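Local coordinates for protein Ves (Pseudomonas fluorescens, PDB 5V00) that is of unknown molecular function but, as a bicupin protein, is involved in histidine utilization in Pseudomonas, at residues L129-G134 against F148-E153; V154-E159 against D165-D170; R68-T71 against G77-L80; F45-S50 against T144-S149. One frame throughout, in Å; residues are numbered along the deposited sequence.

Contact 1: L129-G134 against F148-E153; sequences LQWVDG and FSVADE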
loop_
_atom_site.group_PDB
_atom_site.type_symbol
_atom_site.label_atom_id
_atom_site.label_comp_id
_atom_site.label_asym_id
_atom_site.label_seq_id
_atom_site.Cartn_x
_atom_site.Cartn_y
_atom_site.Cartn_z
ATOM N N LEU B 129 15.465 -11.896 -7.111
ATOM C CA LEU B 129 15.021 -10.879 -8.034
ATOM C C LEU B 129 15.404 -11.271 -9.453
ATOM O O LEU B 129 16.522 -11.716 -9.667
ATOM C CB LEU B 129 15.723 -9.513 -7.675
ATOM C CG LEU B 129 15.420 -8.325 -8.591
ATOM C CD1 LEU B 129 15.355 -6.991 -7.827
ATOM C CD2 LEU B 129 16.320 -8.229 -9.756
ATOM N N GLN B 130 14.502 -11.093 -10.420
ATOM C CA GLN B 130 14.810 -11.367 -11.820
ATOM C C GLN B 130 13.943 -10.525 -12.757
ATOM O O GLN B 130 12.718 -10.536 -12.666
ATOM C CB GLN B 130 14.557 -12.837 -12.055
ATOM C CG GLN B 130 14.837 -13.263 -13.502
ATOM C CD GLN B 130 14.640 -14.739 -13.740
ATOM O OE1 GLN B 130 14.120 -15.460 -12.923
ATOM N NE2 GLN B 130 15.010 -15.173 -14.959
ATOM N N TRP B 131 14.561 -9.809 -13.672
ATOM C CA TRP B 131 13.858 -9.135 -14.772
ATOM C C TRP B 131 13.578 -10.144 -15.882
ATOM O O TRP B 131 14.478 -10.962 -16.247
ATOM C CB TRP B 131 14.691 -7.981 -15.292
ATOM C CG TRP B 131 14.747 -6.832 -14.371
ATOM C CD1 TRP B 131 15.678 -6.563 -13.432
ATOM C CD2 TRP B 131 13.817 -5.766 -14.332
ATOM N NE1 TRP B 131 15.391 -5.397 -12.787
ATOM C CE2 TRP B 131 14.236 -4.890 -13.316
ATOM C CE3 TRP B 131 12.616 -5.521 -14.991
ATOM C CZ2 TRP B 131 13.521 -3.726 -12.959
ATOM C CZ3 TRP B 131 11.918 -4.326 -14.681
ATOM C CH2 TRP B 131 12.360 -3.481 -13.623
ATOM N N VAL B 132 12.341 -10.129 -16.391
ATOM C CA VAL B 132 11.869 -11.117 -17.375
ATOM C C VAL B 132 11.079 -10.454 -18.481
ATOM O O VAL B 132 10.715 -9.250 -18.383
ATOM C CB VAL B 132 11.059 -12.272 -16.739
ATOM C CG1 VAL B 132 11.835 -13.035 -15.693
ATOM C CG2 VAL B 132 9.738 -11.748 -16.235
ATOM N N ASP B 133 10.794 -11.217 -19.566
ATOM C CA ASP B 133 9.958 -10.697 -20.617
ATOM C C ASP B 133 9.272 -11.854 -21.258
ATOM O O ASP B 133 9.598 -13.021 -20.997
ATOM C CB ASP B 133 10.779 -9.901 -21.605
ATOM C CG ASP B 133 9.957 -8.982 -22.528
ATOM O OD1 ASP B 133 8.715 -8.816 -22.432
ATOM O OD2 ASP B 133 10.682 -8.367 -23.362
ATOM N N GLY B 134 8.290 -11.577 -22.078
ATOM C CA GLY B 134 7.589 -12.646 -22.781
ATOM C C GLY B 134 6.682 -13.438 -21.846
ATOM O O GLY B 134 6.233 -12.962 -20.809
ATOM N N PHE B 148 6.570 -6.302 -10.717
ATOM C CA PHE B 148 6.639 -4.862 -11.020
ATOM C C PHE B 148 6.744 -4.665 -12.514
ATOM O O PHE B 148 7.702 -5.133 -13.144
ATOM C CB PHE B 148 7.878 -4.259 -10.350
ATOM C CG PHE B 148 8.106 -2.802 -10.646
ATOM C CD1 PHE B 148 7.354 -1.832 -9.999
ATOM C CD2 PHE B 148 9.091 -2.403 -11.542
ATOM C CE1 PHE B 148 7.519 -0.504 -10.285
ATOM C CE2 PHE B 148 9.241 -1.095 -11.887
ATOM C CZ PHE B 148 8.525 -0.104 -11.196
ATOM N N SER B 149 5.754 -4.024 -13.113
ATOM C CA SER B 149 5.657 -3.812 -14.555
ATOM C C SER B 149 6.491 -2.656 -15.111
ATOM O O SER B 149 6.469 -1.559 -14.507
ATOM C CB SER B 149 4.190 -3.533 -14.926
ATOM O OG SER B 149 4.083 -3.178 -16.279
ATOM N N VAL B 150 7.162 -2.875 -16.249
ATOM C CA VAL B 150 7.746 -1.778 -16.995
ATOM C C VAL B 150 7.154 -1.753 -18.396
ATOM O O VAL B 150 7.837 -1.407 -19.343
ATOM C CB VAL B 150 9.300 -1.788 -16.963
ATOM C CG1 VAL B 150 9.833 -1.570 -15.543
ATOM C CG2 VAL B 150 9.849 -3.060 -17.550
ATOM N N ALA B 151 5.896 -2.163 -18.527
ATOM C CA ALA B 151 5.254 -2.244 -19.853
ATOM C C ALA B 151 3.844 -1.745 -19.760
ATOM O O ALA B 151 3.264 -1.645 -18.648
ATOM C CB ALA B 151 5.248 -3.654 -20.383
ATOM N N ASP B 152 3.249 -1.453 -20.924
ATOM C CA ASP B 152 1.861 -0.999 -20.875
ATOM C C ASP B 152 0.887 -2.018 -20.312
ATOM O O ASP B 152 -0.155 -1.667 -19.745
ATOM C CB ASP B 152 1.384 -0.614 -22.272
ATOM C CG ASP B 152 1.982 0.690 -22.762
ATOM O OD1 ASP B 152 2.504 1.495 -22.006
ATOM O OD2 ASP B 152 1.894 0.904 -23.967
ATOM N N GLU B 153 1.171 -3.303 -20.518
ATOM C CA GLU B 153 0.315 -4.347 -20.003
ATOM C C GLU B 153 1.129 -5.613 -19.624
ATOM O O GLU B 153 1.646 -6.319 -20.483
ATOM C CB GLU B 153 -0.751 -4.737 -21.011
ATOM C CG GLU B 153 -1.769 -5.677 -20.457
ATOM C CD GLU B 153 -2.919 -5.987 -21.402
ATOM O OE1 GLU B 153 -2.836 -7.002 -22.087
ATOM O OE2 GLU B 153 -3.863 -5.209 -21.430
#
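W131 does most of the touching here: the outer corner of its six-membered ring, CZ3 and CH2, reaches V150 and F148. V150 CG1 comes in at the edge of the indole, near its plane, 3.6 Å from W131 CZ3, and the second methyl, CG2, stands 3.8 Å from the same carbon, so both branches of the valine clasp one corner. W131 and F148 point the same way, side by side, with W131 CH2 4.0 Å from F148 CD2 and lying near the plane of the phenyl ring at its edge. CG of W131 is anti to its own carbonyl carbon (chi1 -72°), a setting that sends the indole across to V150, while NE1 is hydrogen-bonded to T71 OG1. Cutting the indole back to an alanine is likely to leave T71 OG1 without this partner and open a gap beside V150 and F148. Just past F148, A151 N bonds back to S149 OG at 3.1 Å, closing an ST turn where strand 144-149 ends. F148 also stacks on F116 of the six-stranded sheet. This is a same-face contact within one sheet of the bicupin, W131 and F148 meeting across the intervening strand 184-191.

Contact 2: V154-E159 against D165-D170; sequences VKVLGE and DCLQVD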
loop_
_atom_site.group_PDB
_atom_site.type_symbol
_atom_site.label_atom_id
_atom_site.label_comp_id
_atom_site.label_asym_id
_atom_site.label_seq_id
_atom_site.Cartn_x
_atom_site.Cartn_y
_atom_site.Cartn_z
ATOM N N VAL B 154 1.275 -5.854 -18.340
ATOM C CA VAL B 154 1.792 -7.143 -17.853
ATOM C C VAL B 154 0.586 -7.886 -17.241
ATOM O O VAL B 154 -0.193 -7.343 -16.393
ATOM C CB VAL B 154 2.849 -6.891 -16.798
ATOM C CG1 VAL B 154 3.180 -8.183 -16.079
ATOM C CG2 VAL B 154 4.074 -6.256 -17.468
ATOM N N LYS B 155 0.351 -9.091 -17.724
ATOM C CA LYS B 155 -0.728 -9.950 -17.238
ATOM C C LYS B 155 -0.243 -10.944 -16.233
ATOM O O LYS B 155 0.719 -11.659 -16.506
ATOM C CB LYS B 155 -1.346 -10.720 -18.420
ATOM C CG LYS B 155 -1.970 -9.822 -19.502
ATOM C CD LYS B 155 -2.467 -10.649 -20.691
ATOM C CE LYS B 155 -3.902 -10.985 -20.614
ATOM N NZ LYS B 155 -4.215 -12.220 -21.424
ATOM N N VAL B 156 -0.897 -11.005 -15.086
ATOM C CA VAL B 156 -0.488 -11.876 -14.013
ATOM C C VAL B 156 -1.647 -12.052 -13.054
ATOM O O VAL B 156 -2.264 -11.067 -12.594
ATOM C CB VAL B 156 0.778 -11.397 -13.278
ATOM C CG1 VAL B 156 0.658 -9.924 -12.860
ATOM C CG2 VAL B 156 1.135 -12.321 -12.127
ATOM N N LEU B 157 -1.986 -13.312 -12.801
ATOM C CA LEU B 157 -3.017 -13.686 -11.831
ATOM C C LEU B 157 -4.341 -12.998 -12.062
ATOM O O LEU B 157 -5.004 -12.604 -11.126
ATOM C CB LEU B 157 -2.503 -13.497 -10.423
ATOM C CG LEU B 157 -1.439 -14.481 -9.959
ATOM C CD1 LEU B 157 -0.646 -14.062 -8.764
ATOM C CD2 LEU B 157 -2.032 -15.893 -9.789
ATOM N N GLY B 158 -4.721 -12.812 -13.306
ATOM C CA GLY B 158 -5.952 -12.217 -13.694
ATOM C C GLY B 158 -5.996 -10.720 -13.679
ATOM O O GLY B 158 -7.046 -10.149 -13.970
ATOM N N GLU B 159 -4.861 -10.061 -13.365
ATOM C CA GLU B 159 -4.752 -8.616 -13.305
ATOM C C GLU B 159 -3.918 -8.147 -14.476
ATOM O O GLU B 159 -3.166 -8.935 -15.129
ATOM C CB GLU B 159 -4.151 -8.202 -11.985
ATOM C CG GLU B 159 -4.884 -8.650 -10.763
ATOM C CD GLU B 159 -6.327 -8.141 -10.649
ATOM O OE1 GLU B 159 -6.693 -7.178 -11.292
ATOM O OE2 GLU B 159 -7.044 -8.796 -9.865
ATOM N N ASP B 165 3.072 -0.202 -12.168
ATOM C CA ASP B 165 2.124 -0.839 -11.264
ATOM C C ASP B 165 2.783 -2.123 -10.722
ATOM O O ASP B 165 3.689 -2.690 -11.396
ATOM C CB ASP B 165 0.823 -1.201 -11.996
ATOM C CG ASP B 165 -0.007 -0.011 -12.461
ATOM O OD1 ASP B 165 0.176 1.134 -11.949
ATOM O OD2 ASP B 165 -0.871 -0.235 -13.343
ATOM N N CYS B 166 2.391 -2.565 -9.532
ATOM C CA CYS B 166 3.005 -3.739 -8.892
ATOM C C CYS B 166 1.977 -4.639 -8.249
ATOM O O CYS B 166 1.178 -4.160 -7.476
ATOM C CB CYS B 166 3.949 -3.224 -7.793
ATOM S SG CYS B 166 4.962 -4.431 -6.967
ATOM N N LEU B 167 1.994 -5.938 -8.569
ATOM C CA LEU B 167 1.168 -6.919 -7.934
ATOM C C LEU B 167 1.943 -7.543 -6.817
ATOM O O LEU B 167 3.179 -7.745 -6.914
ATOM C CB LEU B 167 0.776 -7.959 -8.959
ATOM C CG LEU B 167 -0.145 -9.034 -8.428
ATOM C CD1 LEU B 167 -1.243 -9.377 -9.397
ATOM C CD2 LEU B 167 0.618 -10.254 -7.979
ATOM N N GLN B 168 1.283 -7.794 -5.684
ATOM C CA GLN B 168 1.874 -8.421 -4.512
ATOM C C GLN B 168 1.007 -9.587 -4.035
ATOM O O GLN B 168 -0.206 -9.423 -3.847
ATOM C CB GLN B 168 2.019 -7.455 -3.378
ATOM C CG GLN B 168 2.582 -8.020 -2.094
ATOM C CD GLN B 168 2.983 -6.946 -1.059
ATOM O OE1 GLN B 168 3.099 -5.770 -1.375
ATOM N NE2 GLN B 168 3.369 -7.406 0.125
ATOM N N VAL B 169 1.632 -10.755 -3.892
ATOM C CA VAL B 169 0.969 -11.900 -3.260
ATOM C C VAL B 169 1.579 -11.964 -1.881
ATOM O O VAL B 169 2.834 -11.914 -1.669
ATOM C CB VAL B 169 1.219 -13.229 -3.985
ATOM C CG1 VAL B 169 0.515 -14.360 -3.190
ATOM C CG2 VAL B 169 0.867 -13.156 -5.389
ATOM N N ASP B 170 0.768 -12.093 -0.842
ATOM C CA ASP B 170 1.256 -12.171 0.566
ATOM C C ASP B 170 0.680 -13.410 1.232
ATOM O O ASP B 170 -0.343 -13.920 0.812
ATOM C CB ASP B 170 0.726 -11.054 1.436
ATOM C CG ASP B 170 1.504 -9.786 1.355
ATOM O OD1 ASP B 170 2.764 -9.833 1.340
ATOM O OD2 ASP B 170 0.776 -8.728 1.468
#
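OD1 of D170, the residue after V169, is gripped by two side chains: the amide of Q168 and the hydroxyl of T144. Q168 NE2 donates to D170 OD1 over 2.8 Å at 157°, arriving on the syn side but 31° out of the carboxylate plane. The other end of that amide, Q168 OE1, is bonded to W14 NE1 and T35 OG1, which fixes which way round the amide lies. These polar groups belong to one face of strand 166-170; L167 and V169, alternating with them, turn to the other face and meet the hairpin of strands 154-156 and 159-161. Its type I' turn runs from V156 to E159 and is closed by E159 N to V156 O at 2.9 Å and V156 N to E159 O at 3.1 Å. L167 carries most of the contact. With CG anti to the backbone N (chi1 -178°), it reaches out to meet V156 tip to tip, L167 CD1 lying 4.0 Å from V156 CG1. The same methyl also rests on the turn, 3.8 Å from V156 O, and against E159 CG. L157, at the first turn corner, lays CD1 across both partners: V169 CG2 is 3.8 Å from L157 CD1, and L167 CD2 is slightly farther off. E159 also packs on A38 of the second subunit. No hydrogen bond crosses between the two segments, which meet chiefly through apolar groups, while each backbone is bonded to its own sheet neighbours, L167 to V147 and K155 to T181 among them.

Contact 3: R68-T71 against G77-L80; sequences RVIT and GMVL. With FMT (formic acid), chain I.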
loop_
_atom_site.group_PDB
_atom_site.type_symbol
_atom_site.label_atom_id
_atom_site.label_comp_id
_atom_site.label_asym_id
_atom_site.label_seq_id
_atom_site.Cartn_x
_atom_site.Cartn_y
_atom_site.Cartn_z
ATOM N N ARG B 68 21.093 -4.145 -1.174
ATOM C CA ARG B 68 20.343 -3.364 -2.153
ATOM C C ARG B 68 20.456 -3.988 -3.532
ATOM O O ARG B 68 21.478 -4.607 -3.858
ATOM C CB ARG B 68 20.843 -1.952 -2.238
ATOM C CG ARG B 68 20.763 -1.189 -0.906
ATOM C CD ARG B 68 20.948 0.285 -1.052
ATOM N NE ARG B 68 19.993 0.922 -1.950
ATOM C CZ ARG B 68 19.910 2.208 -2.226
ATOM N NH1 ARG B 68 20.870 3.105 -1.833
ATOM N NH2 ARG B 68 18.982 2.586 -3.026
ATOM N N VAL B 69 19.368 -3.894 -4.300
ATOM C CA VAL B 69 19.438 -4.169 -5.715
ATOM C C VAL B 69 18.682 -3.047 -6.386
ATOM O O VAL B 69 17.462 -2.852 -6.180
ATOM C CB VAL B 69 18.842 -5.553 -6.131
ATOM C CG1 VAL B 69 19.111 -5.793 -7.638
ATOM C CG2 VAL B 69 19.410 -6.669 -5.275
ATOM N N ILE B 70 19.342 -2.330 -7.293
ATOM C CA ILE B 70 18.719 -1.211 -7.966
ATOM C C ILE B 70 18.752 -1.413 -9.491
ATOM O O ILE B 70 19.597 -2.133 -9.998
ATOM C CB ILE B 70 19.360 0.161 -7.588
ATOM C CG1 ILE B 70 20.719 0.341 -8.228
ATOM C CG2 ILE B 70 19.480 0.319 -6.056
ATOM C CD1 ILE B 70 21.324 1.681 -7.913
ATOM N N THR B 71 17.788 -0.840 -10.190
ATOM C CA THR B 71 17.673 -0.958 -11.608
ATOM C C THR B 71 17.205 0.317 -12.239
ATOM O O THR B 71 16.158 0.876 -11.874
ATOM C CB THR B 71 16.698 -2.059 -12.036
ATOM O OG1 THR B 71 16.965 -3.255 -11.353
ATOM C CG2 THR B 71 16.777 -2.309 -13.519
ATOM N N GLY B 77 20.604 6.047 -18.315
ATOM C CA GLY B 77 21.579 5.432 -17.472
ATOM C C GLY B 77 22.393 6.402 -16.717
ATOM O O GLY B 77 22.236 7.606 -16.924
ATOM N N MET B 78 23.136 5.889 -15.774
ATOM C CA MET B 78 24.046 6.662 -14.942
ATOM C C MET B 78 25.231 5.844 -14.502
ATOM O O MET B 78 25.324 4.653 -14.825
ATOM C CB MET B 78 23.289 7.356 -13.764
ATOM C CG MET B 78 22.517 6.339 -12.958
ATOM S SD MET B 78 23.434 5.292 -11.911
ATOM C CE MET B 78 21.921 4.772 -10.879
ATOM N N VAL B 79 26.218 6.511 -13.865
ATOM C CA VAL B 79 27.413 5.868 -13.383
ATOM C C VAL B 79 27.542 5.881 -11.904
ATOM O O VAL B 79 27.431 6.936 -11.256
ATOM C CB VAL B 79 28.685 6.605 -14.008
ATOM C CG1 VAL B 79 29.932 6.081 -13.350
ATOM C CG2 VAL B 79 28.685 6.301 -15.478
ATOM N N LEU B 80 27.772 4.732 -11.323
ATOM C CA LEU B 80 28.009 4.620 -9.917
ATOM C C LEU B 80 29.434 4.381 -9.550
ATOM O O LEU B 80 30.135 3.596 -10.204
ATOM C CB LEU B 80 27.211 3.403 -9.275
ATOM C CG LEU B 80 25.736 3.508 -9.170
ATOM C CD1 LEU B 80 25.309 2.323 -8.259
ATOM C CD2 LEU B 80 25.221 4.784 -8.532
HETATM C C FMT I . 19.304 6.037 -3.860
HETATM O O1 FMT I . 18.703 5.132 -4.499
HETATM O O2 FMT I . 19.711 5.806 -2.588
#
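R68 presents the edge of its guanidinium to a bound formic acid, whose carbon lies in the guanidinium plane, while two residues along the same strand, I70 meets L80 and M78 by its terminal methyl. Both terminal nitrogens take part: R68 NH1 donates to O2 of the formic acid at 3.0 Å, and R68 NH2 donates to O1 at 3.0 Å, each with an angle of 155°. A weak third bond runs from NH2 to O2, so that oxygen is shared by the two nitrogens. N117 ND2 bonds the same molecule, and F60, F63 and F98 pack against the arginine side chain. A leucine in its place would probably leave the formic acid with N117 but without the paired N-H groups that hold both its oxygens. The ligand probably comes from the crystallisation liquor, yet its two-pronged grip is consistent with a pocket able to take a carboxylate. Farther along the strand, I70 CD1 and L80 CD1 meet tip to tip at 4.1 Å, and M78 CE closes in on I70 CD1 at 4.3 Å. I70 gets there with CG1 between its backbone N and carbonyl carbon (chi1 74°) and the chain then extended. Strand 67-74 runs between 113-120 and 96-99 in the six-stranded sheet, whereas 78-82 lies between 104-108 and 88-90 in a four-stranded one; the contact bridges these two sheets inside a cupin barrel.

Contact 4: F45-S50 against T144-S149; sequences FGWRLS and TVLVFS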
loop_
_atom_site.group_PDB
_atom_site.type_symbol
_atom_site.label_atom_id
_atom_site.label_comp_id
_atom_site.label_asym_id
_atom_site.label_seq_id
_atom_site.Cartn_x
_atom_site.Cartn_y
_atom_site.Cartn_z
ATOM N N PHE B 45 14.271 -2.604 9.684
ATOM C CA PHE B 45 13.051 -2.950 8.832
ATOM C C PHE B 45 13.351 -4.174 8.022
ATOM O O PHE B 45 14.498 -4.702 8.100
ATOM C CB PHE B 45 12.589 -1.830 7.960
ATOM C CG PHE B 45 13.617 -1.440 6.897
ATOM C CD1 PHE B 45 14.621 -0.521 7.200
ATOM C CD2 PHE B 45 13.624 -2.034 5.623
ATOM C CE1 PHE B 45 15.579 -0.140 6.239
ATOM C CE2 PHE B 45 14.572 -1.655 4.679
ATOM C CZ PHE B 45 15.548 -0.724 4.980
ATOM N N GLY B 46 12.345 -4.815 7.395
ATOM C CA GLY B 46 12.686 -6.057 6.843
ATOM C C GLY B 46 13.057 -5.917 5.323
ATOM O O GLY B 46 14.074 -6.450 4.845
ATOM N N TRP B 47 12.165 -5.295 4.545
ATOM C CA TRP B 47 12.341 -5.070 3.093
ATOM C C TRP B 47 11.433 -3.975 2.634
ATOM O O TRP B 47 10.385 -3.674 3.263
ATOM C CB TRP B 47 12.108 -6.342 2.276
ATOM C CG TRP B 47 10.713 -6.881 2.323
ATOM C CD1 TRP B 47 10.309 -7.957 3.024
ATOM C CD2 TRP B 47 9.601 -6.495 1.526
ATOM N NE1 TRP B 47 8.968 -8.150 2.854
ATOM C CE2 TRP B 47 8.523 -7.252 1.934
ATOM C CE3 TRP B 47 9.383 -5.490 0.617
ATOM C CZ2 TRP B 47 7.279 -7.103 1.334
ATOM C CZ3 TRP B 47 8.146 -5.365 -0.007
ATOM C CH2 TRP B 47 7.121 -6.149 0.396
ATOM N N ARG B 48 11.866 -3.242 1.597
ATOM C CA ARG B 48 11.170 -2.135 1.114
ATOM C C ARG B 48 11.352 -2.063 -0.402
ATOM O O ARG B 48 12.421 -2.319 -0.889
ATOM C CB ARG B 48 11.625 -0.816 1.791
ATOM C CG ARG B 48 11.379 -0.708 3.298
ATOM C CD ARG B 48 11.786 0.634 3.958
ATOM N NE ARG B 48 11.452 0.524 5.387
ATOM C CZ ARG B 48 11.636 1.494 6.278
ATOM N NH1 ARG B 48 12.148 2.662 5.904
ATOM N NH2 ARG B 48 11.261 1.327 7.531
ATOM N N LEU B 49 10.287 -1.718 -1.108
ATOM C CA LEU B 49 10.313 -1.527 -2.574
ATOM C C LEU B 49 9.928 -0.102 -2.841
ATOM O O LEU B 49 8.922 0.410 -2.279
ATOM C CB LEU B 49 9.303 -2.459 -3.240
ATOM C CG LEU B 49 9.586 -2.903 -4.617
ATOM C CD1 LEU B 49 10.872 -3.742 -4.647
ATOM C CD2 LEU B 49 8.395 -3.755 -5.116
ATOM N N SER B 50 10.641 0.582 -3.753
ATOM C CA SER B 50 10.382 1.982 -4.050
ATOM C C SER B 50 10.878 2.371 -5.439
ATOM O O SER B 50 11.589 1.617 -6.059
ATOM C CB SER B 50 11.032 2.896 -2.995
ATOM O OG SER B 50 12.453 2.779 -2.966
ATOM N N THR B 144 6.122 -14.007 0.029
ATOM C CA THR B 144 5.692 -12.808 -0.705
ATOM C C THR B 144 6.280 -12.825 -2.108
ATOM O O THR B 144 7.446 -13.113 -2.306
ATOM C CB THR B 144 6.177 -11.545 0.015
ATOM O OG1 THR B 144 5.598 -11.519 1.313
ATOM C CG2 THR B 144 5.801 -10.277 -0.731
ATOM N N VAL B 145 5.437 -12.588 -3.060
ATOM C CA VAL B 145 5.820 -12.487 -4.458
ATOM C C VAL B 145 5.393 -11.162 -5.001
ATOM O O VAL B 145 4.214 -10.767 -4.873
ATOM C CB VAL B 145 5.248 -13.657 -5.349
ATOM C CG1 VAL B 145 5.752 -13.464 -6.783
ATOM C CG2 VAL B 145 5.651 -14.996 -4.790
ATOM N N LEU B 146 6.296 -10.463 -5.691
ATOM C CA LEU B 146 6.055 -9.136 -6.187
ATOM C C LEU B 146 6.307 -9.143 -7.707
ATOM O O LEU B 146 7.316 -9.769 -8.182
ATOM C CB LEU B 146 6.973 -8.072 -5.535
ATOM C CG LEU B 146 6.776 -8.003 -4.032
ATOM C CD1 LEU B 146 8.084 -7.440 -3.443
ATOM C CD2 LEU B 146 5.650 -7.016 -3.760
ATOM N N VAL B 147 5.453 -8.497 -8.442
ATOM C CA VAL B 147 5.561 -8.356 -9.907
ATOM C C VAL B 147 5.458 -6.900 -10.250
ATOM O O VAL B 147 4.394 -6.317 -10.164
ATOM C CB VAL B 147 4.523 -9.185 -10.711
ATOM C CG1 VAL B 147 4.741 -9.066 -12.183
ATOM C CG2 VAL B 147 4.566 -10.649 -10.329
ATOM N N PHE B 148 6.570 -6.302 -10.717
ATOM C CA PHE B 148 6.639 -4.862 -11.020
ATOM C C PHE B 148 6.744 -4.665 -12.514
ATOM O O PHE B 148 7.702 -5.133 -13.144
ATOM C CB PHE B 148 7.878 -4.259 -10.350
ATOM C CG PHE B 148 8.106 -2.802 -10.646
ATOM C CD1 PHE B 148 7.354 -1.832 -9.999
ATOM C CD2 PHE B 148 9.091 -2.403 -11.542
ATOM C CE1 PHE B 148 7.519 -0.504 -10.285
ATOM C CE2 PHE B 148 9.241 -1.095 -11.887
ATOM C CZ PHE B 148 8.525 -0.104 -11.196
ATOM N N SER B 149 5.754 -4.024 -13.113
ATOM C CA SER B 149 5.657 -3.812 -14.555
ATOM C C SER B 149 6.491 -2.656 -15.111
ATOM O O SER B 149 6.469 -1.559 -14.507
ATOM C CB SER B 149 4.190 -3.533 -14.926
ATOM O OG SER B 149 4.083 -3.178 -16.279
#
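W47 reaches across to T144 and L146 with the far side of its indole. From CB the side chain leaves with CG lodged between the backbone N and the carbonyl carbon (chi1 65°), which swings the six-membered ring out toward strand 144-149. On that ring CZ2 meets the methyl of T144, with W47 CZ2 to T144 CG2 at 4.1 Å. Round the rim, W47 CZ3 comes within 4.0 Å of L146 CD1, and the CH2 atom between these two carbons is almost as near to that methyl. T144 and L146 both come from the direction opposite to the tryptophan and approach its ring obliquely. L146 CD1 is shared: besides the indole it touches L49, tip to tip, with L49 CD2 at 4.1 Å. One methyl therefore sits between the aromatic ring and the leucine of the facing strand. I187 packs against both leucines from the strand beside 144-149, and Y125 meets the W47 ring edge-to-face. At the start of strand 47-54, D37 OD1 is hydrogen-bonded to both G46 N and W47 N, pinning the backbone from which the indole projects. The short strands run almost in the same direction, 15° apart, with their axes 10.8 Å from each other, the spacing of facing sheets and not of neighbours within one. No hydrogen bond crosses between them; what joins the six-stranded sheet to the five-stranded one here is buried apolar contact, a hydrophobic core shared by two sheets whose polar backbone bonding is settled within each.

In the fold
Along the chain, contact 3 is nested inside the long loop closed by contact 4; contact 1 opens later in that loop and ends on the same strand 144-149, and contact 2 follows both. Contact 4 lies nearest the chain's centre, about 6 Å away, and pairs the six-stranded sheet with the five-stranded one. Contact 1 shares F148 and S149 with it, while contact 2 uses the adjacent strand 166-170, with centres about 11 Å from contact 1 and 12 Å from contact 4. Contact 4 alone is central, joining the two halves of the bicupin; contacts 1 and 2 lie on the C-terminal half, and contact 3, about 25 Å from contact 2 between centres, on the N-terminal half, touching contact 1.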